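Local coordinates for protein MerB2 (Bacillus megaterium, PDB 5C17) that probably cleaves the carbon-mercury bond of organomercurial compounds and binds the mercury ion, at residues D145-W150 / I168-S173. Sequence-based numbering, arbitrary orientation.
Sequences DSTVIW and IHYFSS
Val148 and Phe171 exchange two backbone hydrogen bonds, Val148 N to Phe171 O at 3.0 Å and Phe171 N to Val148 O at 3.0 Å, the second almost straight at 176° about the hydrogen. Trp150 and His169 repeat this two-bond pairing, so 148-150 and 169-171 are antiparallel strands with Ile149 and Tyr170 as the intervening non-hydrogen-bonded pair. Beyond the strands, a chi1 of 48° turns Ser146 OG across to Ser172 O, to which it donates (2.7 Å) in the carbonyl plane. Trp150 CB meets the edge of the Phe171 ring, 3.5 Å from CE2, while the Trp150 five-membered ring and the His169 ring are near parallel (17°) but barely overlap. Trp180 meets Trp150 edge-to-face, and Phe171 and His169 with inclined planes. On the other face, Tyr170 CD1 lies 3.5 Å from Thr147 CG2 and Tyr170 CE1 3.8 Å from Ile149 CG1, the side chains meeting at a slant; Thr106 OG1 bonds Tyr170 OH. Ile168 touches mercury ligand Cys102. The two faces join the strands to helices 103-113 and 174-183, and strand 190-192 borders 148-151 on its other side. Four backbone bonds thus set the register, and the hydroxyl-to-carbonyl bond carries the pairing past the strand ends.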
ATOM      1  N   ASP A 145     -11.342   4.205 -19.209  1.00 13.33           N
ATOM      2  CA  ASP A 145     -10.086   4.779 -19.675  1.00 15.33           C
ATOM      3  C   ASP A 145      -9.706   6.047 -18.906  1.00 12.71           C
ATOM      4  O   ASP A 145      -8.527   6.400 -18.839  1.00 13.46           O
ATOM      5  CB  ASP A 145     -10.097   5.033 -21.195  1.00 19.04           C
ATOM      6  CG  ASP A 145     -11.278   5.869 -21.666  1.00 22.38           C
ATOM      7  OD1 ASP A 145     -12.015   6.444 -20.843  1.00 23.68           O
ATOM      8  OD2 ASP A 145     -11.466   5.957 -22.900  1.00 27.28           O
ATOM      9  N   SER A 146     -10.704   6.694 -18.302  1.00 11.69           N
ATOM     10  CA  SER A 146     -10.532   7.949 -17.570  1.00 11.31           C
ATOM     11  C   SER A 146     -10.203   7.790 -16.075  1.00  9.45           C
ATOM     12  O   SER A 146     -10.190   8.770 -15.318  1.00 10.59           O
ATOM     13  CB  SER A 146     -11.813   8.777 -17.713  1.00 11.46           C
ATOM     14  OG  SER A 146     -12.950   7.977 -17.439  1.00 12.58           O
ATOM     15  N   THR A 147      -9.893   6.570 -15.650  1.00  9.16           N
ATOM     16  CA  THR A 147      -9.610   6.285 -14.249  1.00 10.09           C
ATOM     17  C   THR A 147      -8.451   7.128 -13.729  1.00  9.28           C
ATOM     18  O   THR A 147      -7.418   7.276 -14.385  1.00 10.17           O
ATOM     19  CB  THR A 147      -9.307   4.792 -14.077  1.00  9.94           C
ATOM     20  OG1 THR A 147     -10.484   4.033 -14.354  1.00 10.50           O
ATOM     21  CG2 THR A 147      -8.878   4.452 -12.652  1.00 10.24           C
ATOM     22  N   VAL A 148      -8.639   7.663 -12.530  1.00  9.46           N
ATOM     23  CA  VAL A 148      -7.652   8.483 -11.846  1.00  8.87           C
ATOM     24  C   VAL A 148      -7.652   8.116 -10.363  1.00  8.77           C
ATOM     25  O   VAL A 148      -8.504   7.347  -9.905  1.00  9.27           O
ATOM     26  CB  VAL A 148      -7.928   9.990 -12.017  1.00  9.91           C
ATOM     27  CG1 VAL A 148      -7.685  10.428 -13.469  1.00 10.89           C
ATOM     28  CG2 VAL A 148      -9.349  10.317 -11.561  1.00 11.06           C
ATOM     29  N   ILE A 149      -6.693   8.660  -9.626  1.00  8.78           N
ATOM     30  CA  ILE A 149      -6.578   8.435  -8.194  1.00  9.09           C
ATOM     31  C   ILE A 149      -6.695   9.757  -7.439  1.00  9.92           C
ATOM     32  O   ILE A 149      -6.193  10.785  -7.898  1.00 11.52           O
ATOM     33  CB  ILE A 149      -5.233   7.765  -7.877  1.00  9.62           C
ATOM     34  CG1 ILE A 149      -5.275   6.318  -8.372  1.00 10.33           C
ATOM     35  CG2 ILE A 149      -4.899   7.822  -6.374  1.00 11.46           C
ATOM     36  CD1 ILE A 149      -3.932   5.587  -8.327  1.00 12.06           C
ATOM     37  N   TRP A 150      -7.386   9.712  -6.305  1.00 10.40           N
ATOM     38  CA  TRP A 150      -7.457  10.815  -5.371  1.00 10.53           C
ATOM     39  C   TRP A 150      -6.524  10.504  -4.221  1.00 10.53           C
ATOM     40  O   TRP A 150      -6.644   9.454  -3.592  1.00 10.56           O
ATOM     41  CB  TRP A 150      -8.881  10.958  -4.865  1.00 12.13           C
ATOM     42  CG  TRP A 150      -9.064  11.919  -3.748  1.00 12.90           C
ATOM     43  CD1 TRP A 150      -9.120  11.633  -2.419  1.00 14.42           C
ATOM     44  CD2 TRP A 150      -9.239  13.328  -3.859  1.00 13.49           C
ATOM     45  NE1 TRP A 150      -9.305  12.768  -1.694  1.00 15.13           N
ATOM     46  CE2 TRP A 150      -9.395  13.829  -2.553  1.00 14.64           C
ATOM     47  CE3 TRP A 150      -9.279  14.215  -4.932  1.00 15.74           C
ATOM     48  CZ2 TRP A 150      -9.583  15.185  -2.291  1.00 17.73           C
ATOM     49  CZ3 TRP A 150      -9.472  15.555  -4.672  1.00 17.79           C
ATOM     50  CH2 TRP A 150      -9.621  16.027  -3.359  1.00 18.22           C
ATOM     51  N   ILE A 168      -7.597   7.558   0.390  1.00 10.96           N
ATOM     52  CA  ILE A 168      -7.139   7.481  -0.980  1.00 10.29           C
ATOM     53  C   ILE A 168      -8.150   6.621  -1.740  1.00  9.64           C
ATOM     54  O   ILE A 168      -8.587   5.655  -1.240  1.00 11.88           O
ATOM     55  CB  ILE A 168      -5.738   6.859  -1.024  1.00 11.45           C
ATOM     56  CG1 ILE A 168      -4.713   7.800  -0.367  1.00 12.89           C
ATOM     57  CG2 ILE A 168      -5.359   6.400  -2.436  1.00 11.63           C
ATOM     58  CD1 ILE A 168      -3.403   7.144  -0.015  1.00 14.09           C
ATOM     59  N   HIS A 169      -8.471   7.049  -2.951  1.00  9.42           N
ATOM     60  CA  HIS A 169      -9.480   6.392  -3.753  1.00  9.57           C
ATOM     61  C   HIS A 169      -9.165   6.362  -5.242  1.00  8.96           C
ATOM     62  O   HIS A 169      -8.438   7.153  -5.777  1.00  9.97           O
ATOM     63  CB  HIS A 169     -10.805   7.177  -3.618  1.00 11.44           C
ATOM     64  CG  HIS A 169     -11.225   7.440  -2.215  1.00 12.32           C
ATOM     65  ND1 HIS A 169     -11.565   6.441  -1.337  1.00 14.05           N
ATOM     66  CD2 HIS A 169     -11.371   8.598  -1.552  1.00 14.33           C
ATOM     67  CE1 HIS A 169     -11.887   6.982  -0.185  1.00 15.05           C
ATOM     68  NE2 HIS A 169     -11.762   8.283  -0.288  1.00 15.81           N
ATOM     69  N   TYR A 170      -9.763   5.373  -5.885  1.00  8.76           N
ATOM     70  CA  TYR A 170      -9.883   5.307  -7.335  1.00  9.00           C
ATOM     71  C   TYR A 170     -11.200   6.021  -7.664  1.00  8.51           C
ATOM     72  O   TYR A 170     -12.173   5.876  -6.996  1.00  8.80           O
ATOM     73  CB  TYR A 170      -9.998   3.880  -7.890  1.00  9.69           C
ATOM     74  CG  TYR A 170      -8.695   3.198  -8.336  1.00  8.54           C
ATOM     75  CD1 TYR A 170      -7.892   3.722  -9.324  1.00  8.94           C
ATOM     76  CD2 TYR A 170      -8.318   1.996  -7.791  1.00  8.58           C
ATOM     77  CE1 TYR A 170      -6.771   3.082  -9.734  1.00  9.10           C
ATOM     78  CE2 TYR A 170      -7.173   1.360  -8.190  1.00  9.66           C
ATOM     79  CZ  TYR A 170      -6.391   1.913  -9.165  1.00  8.87           C
ATOM     80  OH  TYR A 170      -5.260   1.333  -9.623  1.00  9.92           O
ATOM     81  N   PHE A 171     -11.170   6.780  -8.740  1.00  8.52           N
ATOM     82  CA  PHE A 171     -12.350   7.384  -9.335  1.00  8.87           C
ATOM     83  C   PHE A 171     -12.390   7.008 -10.826  1.00  8.73           C
ATOM     84  O   PHE A 171     -11.387   6.992 -11.518  1.00  9.53           O
ATOM     85  CB  PHE A 171     -12.473   8.906  -9.137  1.00  8.97           C
ATOM     86  CG  PHE A 171     -12.819   9.285  -7.730  1.00  9.23           C
ATOM     87  CD1 PHE A 171     -14.072   9.022  -7.223  1.00  9.73           C
ATOM     88  CD2 PHE A 171     -11.876   9.846  -6.879  1.00 10.53           C
ATOM     89  CE1 PHE A 171     -14.379   9.312  -5.927  1.00 10.60           C
ATOM     90  CE2 PHE A 171     -12.194  10.163  -5.565  1.00 10.54           C
ATOM     91  CZ  PHE A 171     -13.455   9.890  -5.103  1.00 10.23           C
ATOM     92  N   SER A 172     -13.588   6.756 -11.324  1.00  9.07           N
ATOM     93  CA  SER A 172     -13.778   6.389 -12.719  1.00 10.41           C
ATOM     94  C   SER A 172     -13.441   7.511 -13.695  1.00 10.18           C
ATOM     95  O   SER A 172     -13.203   7.246 -14.857  1.00 11.30           O
ATOM     96  CB  SER A 172     -15.232   5.969 -12.921  1.00 11.57           C
ATOM     97  OG  SER A 172     -16.125   6.904 -12.347  1.00 12.69           O
ATOM     98  N   SER A 173     -13.455   8.753 -13.212  1.00  9.80           N
ATOM     99  CA  SER A 173     -13.119   9.929 -14.006  1.00  9.25           C
ATOM    100  C   SER A 173     -12.889  11.095 -13.071  1.00  9.79           C
ATOM    101  O   SER A 173     -13.317  11.070 -11.917  1.00 10.64           O
ATOM    102  CB  SER A 173     -14.249  10.300 -14.970  1.00 10.01           C
ATOM    103  OG  SER A 173     -15.375  10.762 -14.243  1.00 12.10           O
TER